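Local structure of phosphoribosylaminoimidazole carboxylase (Bombyx mori, 4JA0) at residues T103-T108 with T125-E130; A189-K194 with R217-G222; V348-P353 with L372-V377. The protein probably catalyses two successive steps of purine biosynthesis, the carboxylation of aminoimidazole ribonucleotide and the synthesis of SAICAR from the product, as a bifunctional enzyme. All coordinates share one frame; numbering follows the deposited sequence.

Overall arrangement
From the N terminus, contact 1 (103-108 with 125-130) closes the first loop, joining strand 100-104 to strand 123-132 after an excursion through helix 110-114. Contact 2 (189-194 with 217-222) then closes a helix-free loop holding the rest of strand 188-200 and strand 205-207. The two stand in series, their centres about 11 Å apart, and share one antiparallel sheet of the SAICAR synthetase part, where strands 100-104 and 188-200 are neighbours: Arg-105 N lies 3.0 Å from Ile-191 O. Contact 3 (348-353 with 372-377) follows in the AIR carboxylase part, its centre about 38 Å from that of contact 1, and closes a beta-alpha-beta unit. None of the loops nests or crosses.

Contact 1: residues T103-T108 with T125-E130; sequences TRRLAT and TPPKQE. With SO4 (sulfate ion), chain J.
Arg-104 and Lys-128 form an antiparallel hydrogen-bonded pair that ties strand 100-104 to strand 123-132 in a sheet of the SAICAR synthetase domain. The bond from Arg-104 N to Lys-128 O spans 2.9 Å, with 163° at the hydrogen; the return bond, Lys-128 N to Arg-104 O at 3.0 Å, is weak because it bends to 129°. Next to them, Thr-103 and Gln-129 make a non-hydrogen-bonded pair.

The ionic part rests on the Arg-104 side chain, extended from CG to NE. Its NE and NH2 both donate to Glu-130 OE1, at 2.9 Å and 3.0 Å, a side-on grip by two nitrogens on one oxygen. That oxygen lies in the guanidinium plane, whereas the carboxylate is turned 83° from it, so NE meets OE1 from above the carboxylate. The remaining nitrogen, NH1, bonds sulfate O2 at 3.3 Å, and the sulfate also accepts from Ser-110 N. A leucine in place of Arg-104 would probably leave Glu-130 OE1 without either donor and the sulfate with one bond fewer.

Van der Waals contacts gather around Pro-127. Thr-103 CG2, placed anti to its own N, runs alongside Pro-127 CB at 3.5 Å. Arg-105, bent at chi2 and chi3, lays one guanidinium face near Pro-127 CG, which is 3.8 Å from NH2; its NE is engaged in a salt bridge with Glu-180. Lys-128 NZ leads away, to Glu-146 of a third subunit.

Since one guanidinium joins an anchoring carboxylate to a bound anion, Glu-130 probably fixes the rotation of Arg-104 and holds NH1 toward the sulfate, an arrangement consistent with a pocket for an anionic group, although the sulfate itself probably came from the crystallisation liquor.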
loop_
_atom_site.group_PDB
_atom_site.type_symbol
_atom_site.label_atom_id
_atom_site.label_comp_id
_atom_site.label_asym_id
_atom_site.label_seq_id
_atom_site.Cartn_x
_atom_site.Cartn_y
_atom_site.Cartn_z
ATOM N N THR A 103 -14.849 -36.187 -35.472
ATOM C CA THR A 103 -13.892 -35.070 -35.396
ATOM C C THR A 103 -12.912 -35.147 -36.552
ATOM O O THR A 103 -12.428 -36.229 -36.865
ATOM C CB THR A 103 -13.079 -35.061 -34.066
ATOM O OG1 THR A 103 -13.964 -35.241 -32.959
ATOM C CG2 THR A 103 -12.409 -33.741 -33.875
ATOM N N ARG A 104 -12.609 -34.001 -37.156
ATOM C CA ARG A 104 -11.652 -33.918 -38.255
ATOM C C ARG A 104 -10.589 -32.883 -37.988
ATOM O O ARG A 104 -10.888 -31.814 -37.478
ATOM C CB ARG A 104 -12.362 -33.498 -39.535
ATOM C CG ARG A 104 -13.641 -34.226 -39.777
ATOM C CD ARG A 104 -14.313 -33.696 -41.012
ATOM N NE ARG A 104 -15.669 -34.220 -41.130
ATOM C CZ ARG A 104 -15.963 -35.383 -41.698
ATOM N NH1 ARG A 104 -14.995 -36.147 -42.211
ATOM N NH2 ARG A 104 -17.224 -35.781 -41.755
ATOM N N ARG A 105 -9.357 -33.170 -38.388
ATOM C CA ARG A 105 -8.301 -32.166 -38.335
ATOM C C ARG A 105 -8.082 -31.629 -39.746
ATOM O O ARG A 105 -7.786 -30.453 -39.932
ATOM C CB ARG A 105 -7.008 -32.773 -37.747
ATOM C CG ARG A 105 -5.763 -31.895 -37.858
ATOM C CD ARG A 105 -5.890 -30.604 -37.061
ATOM N NE ARG A 105 -5.666 -30.806 -35.634
ATOM C CZ ARG A 105 -5.857 -29.864 -34.713
ATOM N NH1 ARG A 105 -6.286 -28.665 -35.078
ATOM N NH2 ARG A 105 -5.633 -30.124 -33.425
ATOM N N LEU A 106 -8.288 -32.496 -40.733
ATOM C CA LEU A 106 -8.088 -32.169 -42.136
ATOM C C LEU A 106 -9.381 -32.384 -42.871
ATOM O O LEU A 106 -10.244 -33.120 -42.398
ATOM C CB LEU A 106 -7.074 -33.125 -42.755
ATOM C CG LEU A 106 -5.603 -33.031 -42.412
ATOM C CD1 LEU A 106 -4.877 -34.092 -43.150
ATOM C CD2 LEU A 106 -5.098 -31.686 -42.866
ATOM N N ALA A 107 -9.514 -31.765 -44.040
ATOM C CA ALA A 107 -10.644 -32.065 -44.918
ATOM C C ALA A 107 -10.336 -33.292 -45.792
ATOM O O ALA A 107 -9.384 -33.297 -46.593
ATOM C CB ALA A 107 -10.986 -30.862 -45.781
ATOM N N THR A 108 -11.132 -34.343 -45.620
ATOM C CA THR A 108 -11.016 -35.516 -46.472
ATOM C C THR A 108 -12.296 -36.315 -46.350
ATOM O O THR A 108 -13.158 -35.973 -45.540
ATOM C CB THR A 108 -9.831 -36.410 -46.068
ATOM O OG1 THR A 108 -9.513 -37.310 -47.138
ATOM C CG2 THR A 108 -10.179 -37.202 -44.811
ATOM N N THR A 125 -8.886 -25.795 -37.481
ATOM C CA THR A 125 -8.349 -25.294 -36.254
ATOM C C THR A 125 -9.357 -24.384 -35.564
ATOM O O THR A 125 -9.586 -23.261 -36.012
ATOM C CB THR A 125 -7.054 -24.518 -36.513
ATOM O OG1 THR A 125 -6.013 -25.386 -36.987
ATOM C CG2 THR A 125 -6.642 -24.011 -35.266
ATOM N N PRO A 126 -9.975 -24.855 -34.471
ATOM C CA PRO A 126 -9.801 -26.131 -33.782
ATOM C C PRO A 126 -10.418 -27.270 -34.602
ATOM O O PRO A 126 -11.022 -27.003 -35.647
ATOM C CB PRO A 126 -10.565 -25.904 -32.466
ATOM C CG PRO A 126 -11.582 -24.986 -32.793
ATOM C CD PRO A 126 -11.017 -24.050 -33.815
ATOM N N PRO A 127 -10.243 -28.524 -34.153
ATOM C CA PRO A 127 -10.797 -29.611 -34.957
ATOM C C PRO A 127 -12.286 -29.444 -35.170
ATOM O O PRO A 127 -13.019 -29.087 -34.233
ATOM C CB PRO A 127 -10.533 -30.853 -34.095
ATOM C CG PRO A 127 -9.396 -30.485 -33.238
ATOM C CD PRO A 127 -9.575 -29.033 -32.939
ATOM N N LYS A 128 -12.709 -29.694 -36.407
ATOM C CA LYS A 128 -14.111 -29.686 -36.789
ATOM C C LYS A 128 -14.800 -30.834 -36.079
ATOM O O LYS A 128 -14.259 -31.950 -36.020
ATOM C CB LYS A 128 -14.228 -29.904 -38.290
ATOM C CG LYS A 128 -15.573 -29.550 -38.916
ATOM C CD LYS A 128 -15.635 -28.095 -39.295
ATOM C CE LYS A 128 -16.984 -27.750 -39.873
ATOM N NZ LYS A 128 -17.013 -26.320 -40.266
ATOM N N GLN A 129 -15.984 -30.582 -35.536
ATOM C CA GLN A 129 -16.724 -31.657 -34.899
ATOM C C GLN A 129 -18.176 -31.675 -35.385
ATOM O O GLN A 129 -18.870 -30.666 -35.317
ATOM C CB GLN A 129 -16.526 -31.616 -33.363
ATOM C CG GLN A 129 -17.747 -31.663 -32.467
ATOM C CD GLN A 129 -18.562 -32.945 -32.546
ATOM O OE1 GLN A 129 -18.292 -33.842 -33.343
ATOM N NE2 GLN A 129 -19.586 -33.021 -31.723
ATOM N N GLU A 130 -18.588 -32.821 -35.932
ATOM C CA GLU A 130 -19.903 -32.999 -36.549
ATOM C C GLU A 130 -20.674 -34.173 -35.967
ATOM O O GLU A 130 -20.105 -35.098 -35.386
ATOM C CB GLU A 130 -19.757 -33.190 -38.057
ATOM C CG GLU A 130 -19.063 -32.019 -38.693
ATOM C CD GLU A 130 -18.764 -32.192 -40.160
ATOM O OE1 GLU A 130 -18.362 -33.306 -40.568
ATOM O OE2 GLU A 130 -18.932 -31.191 -40.897
HETATM S S SO4 J . -16.434 -39.432 -43.769
HETATM O O1 SO4 J . -16.481 -40.546 -44.713
HETATM O O2 SO4 J . -15.911 -38.289 -44.505
HETATM O O3 SO4 J . -17.778 -39.145 -43.261
HETATM O O4 SO4 J . -15.546 -39.724 -42.639
#

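Contact 2: residues A189-K194 with R217-G222; sequences ALIDMK and RLWPSG
Ile-191 lies across one face of the Trp-219 indole, the tightly packed part of the contact between strands 188-200 and 216-220. Ile-191 CG1 stands 3.7 Å from the centroid of the six-membered ring of Trp-219, only 13° off the ring normal, a CH-pi contact over the centre; CD1 reaches Trp-219 CD2 at 3.5 Å. Trp-219 CG is anti to its carbonyl carbon (chi1 -60°), which brings one ring face against Ile-191.

The backbone frames this packing. Ala-189 and Trp-219 are an antiparallel hydrogen-bonded pair, with Trp-219 N to Ala-189 O at 2.8 Å and a reciprocal bond from Ala-189 N to Trp-219 O. Ile-191 N then donates to Arg-217 O at 2.9 Å, while the bond from Arg-217 N to Asp-192 O is long, 3.2 Å. The helix-like backbone of Ile-191, with Arg-217 near both Ile-191 and Asp-192, is consistent with a classic beta bulge. On the other face, Leu-190 and Leu-218 meet helix 162-183 through Phe-176, Leu-179 and Trp-183.

Toward solvent the contact thins out. A type II turn from Trp-219 to Gly-222 ends the second strand, closed by a weak bond from Gly-222 N to Trp-219 O, and Gly-222 CA touches Ala-189 CB at 3.9 Å.

The polar end is looser. Asp-192 OD1 makes a salt bridge to Arg-217 NH1 at 2.8 Å, but the hydrogen bond is weak, bent to 128°; carboxylate and guanidinium planes are nearly perpendicular, and Asp-192 OD2 lies over one guanidinium face. Arg-217 NH2 is held more firmly by Gln-231, and NH1 has a long, weak ion pair with a sulfate, probably from the crystallisation liquor. Asp-192 would thus partly offset the arginine's charge, leaving a positive group that could plausibly still attract an anion.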
loop_
_atom_site.group_PDB
_atom_site.type_symbol
_atom_site.label_atom_id
_atom_site.label_comp_id
_atom_site.label_asym_id
_atom_site.label_seq_id
_atom_site.Cartn_x
_atom_site.Cartn_y
_atom_site.Cartn_z
ATOM N N ALA A 189 -0.231 -39.326 -38.480
ATOM C CA ALA A 189 -1.223 -38.271 -38.396
ATOM C C ALA A 189 -2.602 -38.871 -38.220
ATOM O O ALA A 189 -3.070 -39.607 -39.073
ATOM C CB ALA A 189 -1.174 -37.414 -39.633
ATOM N N LEU A 190 -3.244 -38.572 -37.098
ATOM C CA LEU A 190 -4.636 -38.943 -36.910
ATOM C C LEU A 190 -5.421 -37.868 -37.624
ATOM O O LEU A 190 -5.269 -36.675 -37.327
ATOM C CB LEU A 190 -4.995 -39.013 -35.429
ATOM C CG LEU A 190 -6.417 -39.477 -35.103
ATOM C CD1 LEU A 190 -6.649 -40.892 -35.618
ATOM C CD2 LEU A 190 -6.716 -39.394 -33.595
ATOM N N ILE A 191 -6.260 -38.290 -38.565
ATOM C CA ILE A 191 -6.903 -37.369 -39.502
ATOM C C ILE A 191 -8.331 -37.106 -39.112
ATOM O O ILE A 191 -8.785 -35.972 -39.148
ATOM C CB ILE A 191 -6.802 -37.881 -40.983
ATOM C CG1 ILE A 191 -5.630 -37.225 -41.696
ATOM C CG2 ILE A 191 -7.989 -37.467 -41.790
ATOM C CD1 ILE A 191 -4.322 -37.631 -41.197
ATOM N N ASP A 192 -9.036 -38.158 -38.730
ATOM C CA ASP A 192 -10.380 -37.991 -38.224
ATOM C C ASP A 192 -10.772 -39.168 -37.361
ATOM O O ASP A 192 -10.019 -40.127 -37.259
ATOM C CB ASP A 192 -11.401 -37.715 -39.348
ATOM C CG ASP A 192 -11.443 -38.808 -40.422
ATOM O OD1 ASP A 192 -11.208 -38.473 -41.601
ATOM O OD2 ASP A 192 -11.794 -39.974 -40.117
ATOM N N MET A 193 -11.919 -39.063 -36.693
ATOM C CA MET A 193 -12.376 -40.112 -35.782
ATOM C C MET A 193 -13.868 -40.128 -35.632
ATOM O O MET A 193 -14.510 -39.105 -35.802
ATOM C CB MET A 193 -11.855 -39.869 -34.383
ATOM C CG MET A 193 -10.565 -40.500 -34.034
ATOM S SD MET A 193 -10.575 -40.244 -32.272
ATOM C CE MET A 193 -11.616 -41.615 -31.813
ATOM N N LYS A 194 -14.398 -41.266 -35.203
ATOM C CA LYS A 194 -15.810 -41.373 -34.836
ATOM C C LYS A 194 -15.914 -42.138 -33.523
ATOM O O LYS A 194 -15.276 -43.184 -33.345
ATOM C CB LYS A 194 -16.616 -42.096 -35.929
ATOM N N ARG A 217 -9.149 -42.491 -39.291
ATOM C CA ARG A 217 -8.409 -42.350 -40.528
ATOM C C ARG A 217 -6.958 -42.024 -40.167
ATOM O O ARG A 217 -6.674 -40.992 -39.563
ATOM C CB ARG A 217 -9.059 -41.256 -41.365
ATOM C CG ARG A 217 -8.654 -41.223 -42.811
ATOM C CD ARG A 217 -9.661 -40.409 -43.597
ATOM N NE ARG A 217 -10.782 -41.215 -44.077
ATOM C CZ ARG A 217 -12.026 -40.763 -44.257
ATOM N NH1 ARG A 217 -12.348 -39.506 -43.966
ATOM N NH2 ARG A 217 -12.968 -41.582 -44.711
ATOM N N LEU A 218 -6.040 -42.928 -40.494
ATOM C CA LEU A 218 -4.658 -42.793 -40.047
ATOM C C LEU A 218 -3.680 -42.614 -41.181
ATOM O O LEU A 218 -3.606 -43.462 -42.060
ATOM C CB LEU A 218 -4.242 -44.046 -39.268
ATOM C CG LEU A 218 -3.918 -43.874 -37.787
ATOM C CD1 LEU A 218 -3.401 -45.166 -37.197
ATOM C CD2 LEU A 218 -2.878 -42.799 -37.650
ATOM N N TRP A 219 -2.885 -41.548 -41.148
ATOM C CA TRP A 219 -1.831 -41.410 -42.153
ATOM C C TRP A 219 -0.421 -41.412 -41.544
ATOM O O TRP A 219 -0.057 -40.520 -40.782
ATOM C CB TRP A 219 -2.027 -40.120 -42.953
ATOM C CG TRP A 219 -3.330 -40.044 -43.700
ATOM C CD1 TRP A 219 -4.261 -41.035 -43.843
ATOM C CD2 TRP A 219 -3.839 -38.911 -44.415
ATOM N NE1 TRP A 219 -5.318 -40.586 -44.597
ATOM C CE2 TRP A 219 -5.084 -39.286 -44.964
ATOM C CE3 TRP A 219 -3.363 -37.614 -44.643
ATOM C CZ2 TRP A 219 -5.867 -38.404 -45.716
ATOM C CZ3 TRP A 219 -4.127 -36.747 -45.398
ATOM C CH2 TRP A 219 -5.366 -37.146 -45.930
ATOM N N PRO A 220 0.397 -42.402 -41.922
ATOM C CA PRO A 220 1.810 -42.354 -41.533
ATOM C C PRO A 220 2.519 -41.256 -42.296
ATOM O O PRO A 220 2.267 -41.089 -43.498
ATOM C CB PRO A 220 2.342 -43.722 -41.968
ATOM C CG PRO A 220 1.139 -44.615 -41.923
ATOM C CD PRO A 220 -0.006 -43.743 -42.382
ATOM N N SER A 221 3.362 -40.500 -41.590
ATOM C CA SER A 221 4.124 -39.392 -42.174
ATOM C C SER A 221 3.216 -38.325 -42.759
ATOM O O SER A 221 3.666 -37.491 -43.547
ATOM C CB SER A 221 5.121 -39.883 -43.235
ATOM O OG SER A 221 6.167 -40.639 -42.642
ATOM N N GLY A 222 1.938 -38.362 -42.375
ATOM C CA GLY A 222 0.960 -37.426 -42.891
ATOM C C GLY A 222 0.734 -37.653 -44.373
ATOM O O GLY A 222 0.182 -36.791 -45.070
#

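Contact 3: residues V348-P353 with L372-V377; sequences VINCPP and LGCATV
Ile-349 CG2 and Val-377 CB, 4.1 Å apart, mark the apolar centre where two neighbouring parallel strands of a beta-alpha-beta unit meet. The unit belongs to the five-stranded parallel sheet, in order 2-1-3-4-5, of the AIR carboxylase domain, a flavodoxin-like alpha/beta arrangement. Ile-349 CG2 is anti to the backbone N (CG1 at chi1 -50°), which swings this branch rather than CG1 toward the valine. On the same side Cys-351 SG meets Val-377 CG1 at 4.1 Å, and helix 380-391 packs over the group through Ala-383 and Met-386. Val-348 CG1 packs near Cys-374 SG, and there helix 336-343 supplies the cover with Leu-340 and Ser-341.

Outward from these side chains runs the backbone ladder, in which Ile-349 pairs with Ala-375 and Asn-350 with Thr-376. Ala-375 N donates to Val-348 O at 3.1 Å, Asn-350 N to Ala-375 O at 2.8 Å, and Val-377 N to Asn-350 O at 2.9 Å. The second of these is almost straight, 175° at the hydrogen. The N-H and the C=O of Asn-350 both turn to the one neighbouring strand, where they bracket Thr-376, as in regular parallel pairing.

At the polar edge the Asn-350 side chain, with CG anti to the carbonyl carbon, extends along the face shared with Thr-376. Its ND2 may reach Thr-376 OG1, but that bond is weak and the amide's placement doubtful; OD1 has a weak partner in Asn-334. Strand 375-376 is the outermost one within the chain, and Thr-376 forms backbone hydrogen bonds with a second subunit, joining this edge to the assembly. The ladder stops at Pro-352, which has no N-H to offer: its CD instead sits 3.4 Å from Val-377 O.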
loop_
_atom_site.group_PDB
_atom_site.type_symbol
_atom_site.label_atom_id
_atom_site.label_comp_id
_atom_site.label_asym_id
_atom_site.label_seq_id
_atom_site.Cartn_x
_atom_site.Cartn_y
_atom_site.Cartn_z
ATOM N N VAL A 348 12.467 -22.591 -12.603
ATOM C CA VAL A 348 12.250 -22.473 -11.169
ATOM C C VAL A 348 10.978 -21.683 -10.930
ATOM O O VAL A 348 10.848 -20.549 -11.395
ATOM C CB VAL A 348 13.422 -21.735 -10.477
ATOM C CG1 VAL A 348 13.059 -21.414 -9.037
ATOM C CG2 VAL A 348 14.713 -22.542 -10.552
ATOM N N ILE A 349 10.038 -22.277 -10.200
ATOM C CA ILE A 349 8.777 -21.601 -9.862
ATOM C C ILE A 349 8.698 -21.313 -8.373
ATOM O O ILE A 349 8.952 -22.210 -7.547
ATOM C CB ILE A 349 7.534 -22.444 -10.272
ATOM C CG1 ILE A 349 7.659 -22.913 -11.729
ATOM C CG2 ILE A 349 6.249 -21.644 -10.091
ATOM C CD1 ILE A 349 6.657 -23.972 -12.092
ATOM N N ASN A 350 8.363 -20.061 -8.049
ATOM C CA ASN A 350 8.163 -19.616 -6.669
ATOM C C ASN A 350 6.728 -19.730 -6.186
ATOM O O ASN A 350 5.835 -19.054 -6.713
ATOM C CB ASN A 350 8.558 -18.162 -6.530
ATOM C CG ASN A 350 10.001 -17.946 -6.746
ATOM O OD1 ASN A 350 10.823 -18.712 -6.252
ATOM N ND2 ASN A 350 10.341 -16.877 -7.465
ATOM N N CYS A 351 6.520 -20.501 -5.126
ATOM C CA CYS A 351 5.206 -20.595 -4.524
ATOM C C CYS A 351 5.278 -20.306 -3.031
ATOM O O CYS A 351 5.398 -21.205 -2.209
ATOM C CB CYS A 351 4.591 -21.982 -4.803
ATOM S SG CYS A 351 2.856 -22.140 -4.284
ATOM N N PRO A 352 5.226 -19.025 -2.675
ATOM C CA PRO A 352 5.251 -18.680 -1.254
ATOM C C PRO A 352 4.032 -19.280 -0.581
ATOM O O PRO A 352 2.992 -19.437 -1.223
ATOM C CB PRO A 352 5.155 -17.163 -1.262
ATOM C CG PRO A 352 5.647 -16.762 -2.617
ATOM C CD PRO A 352 5.191 -17.835 -3.538
ATOM N N PRO A 353 4.180 -19.688 0.678
ATOM C CA PRO A 353 3.052 -20.211 1.453
ATOM C C PRO A 353 2.147 -19.058 1.833
ATOM O O PRO A 353 2.582 -17.907 1.737
ATOM C CB PRO A 353 3.725 -20.834 2.685
ATOM C CG PRO A 353 5.078 -20.167 2.789
ATOM C CD PRO A 353 5.470 -19.784 1.392
ATOM N N LEU A 372 17.650 -13.370 -14.351
ATOM C CA LEU A 372 17.089 -14.534 -13.671
ATOM C C LEU A 372 15.681 -14.797 -14.189
ATOM O O LEU A 372 14.892 -13.871 -14.311
ATOM C CB LEU A 372 17.047 -14.328 -12.170
ATOM C CG LEU A 372 18.375 -14.143 -11.459
ATOM C CD1 LEU A 372 18.153 -14.499 -10.014
ATOM C CD2 LEU A 372 19.453 -14.997 -12.077
ATOM N N GLY A 373 15.387 -16.061 -14.491
ATOM C CA GLY A 373 14.125 -16.454 -15.082
ATOM C C GLY A 373 13.137 -17.071 -14.111
ATOM O O GLY A 373 12.212 -17.775 -14.506
ATOM N N CYS A 374 13.360 -16.852 -12.831
ATOM C CA CYS A 374 12.424 -17.265 -11.812
ATOM C C CYS A 374 10.998 -16.732 -12.110
ATOM O O CYS A 374 10.825 -15.549 -12.449
ATOM C CB CYS A 374 12.936 -16.747 -10.462
ATOM S SG CYS A 374 12.384 -17.748 -9.110
ATOM N N ALA A 375 9.996 -17.610 -12.075
ATOM C CA ALA A 375 8.580 -17.201 -12.263
ATOM C C ALA A 375 7.822 -17.383 -10.947
ATOM O O ALA A 375 8.176 -18.237 -10.128
ATOM C CB ALA A 375 7.894 -18.009 -13.387
ATOM N N THR A 376 6.756 -16.613 -10.763
ATOM C CA THR A 376 6.046 -16.587 -9.492
ATOM C C THR A 376 4.554 -16.924 -9.644
ATOM O O THR A 376 3.850 -16.506 -10.605
ATOM C CB THR A 376 6.244 -15.236 -8.783
ATOM O OG1 THR A 376 7.647 -15.014 -8.546
ATOM C CG2 THR A 376 5.497 -15.195 -7.452
ATOM N N VAL A 377 4.099 -17.719 -8.683
ATOM C CA VAL A 377 2.746 -18.245 -8.618
ATOM C C VAL A 377 2.328 -18.074 -7.149
ATOM O O VAL A 377 3.192 -17.976 -6.273
ATOM C CB VAL A 377 2.772 -19.727 -9.060
ATOM C CG1 VAL A 377 2.097 -20.627 -8.043
ATOM C CG2 VAL A 377 2.190 -19.918 -10.440
#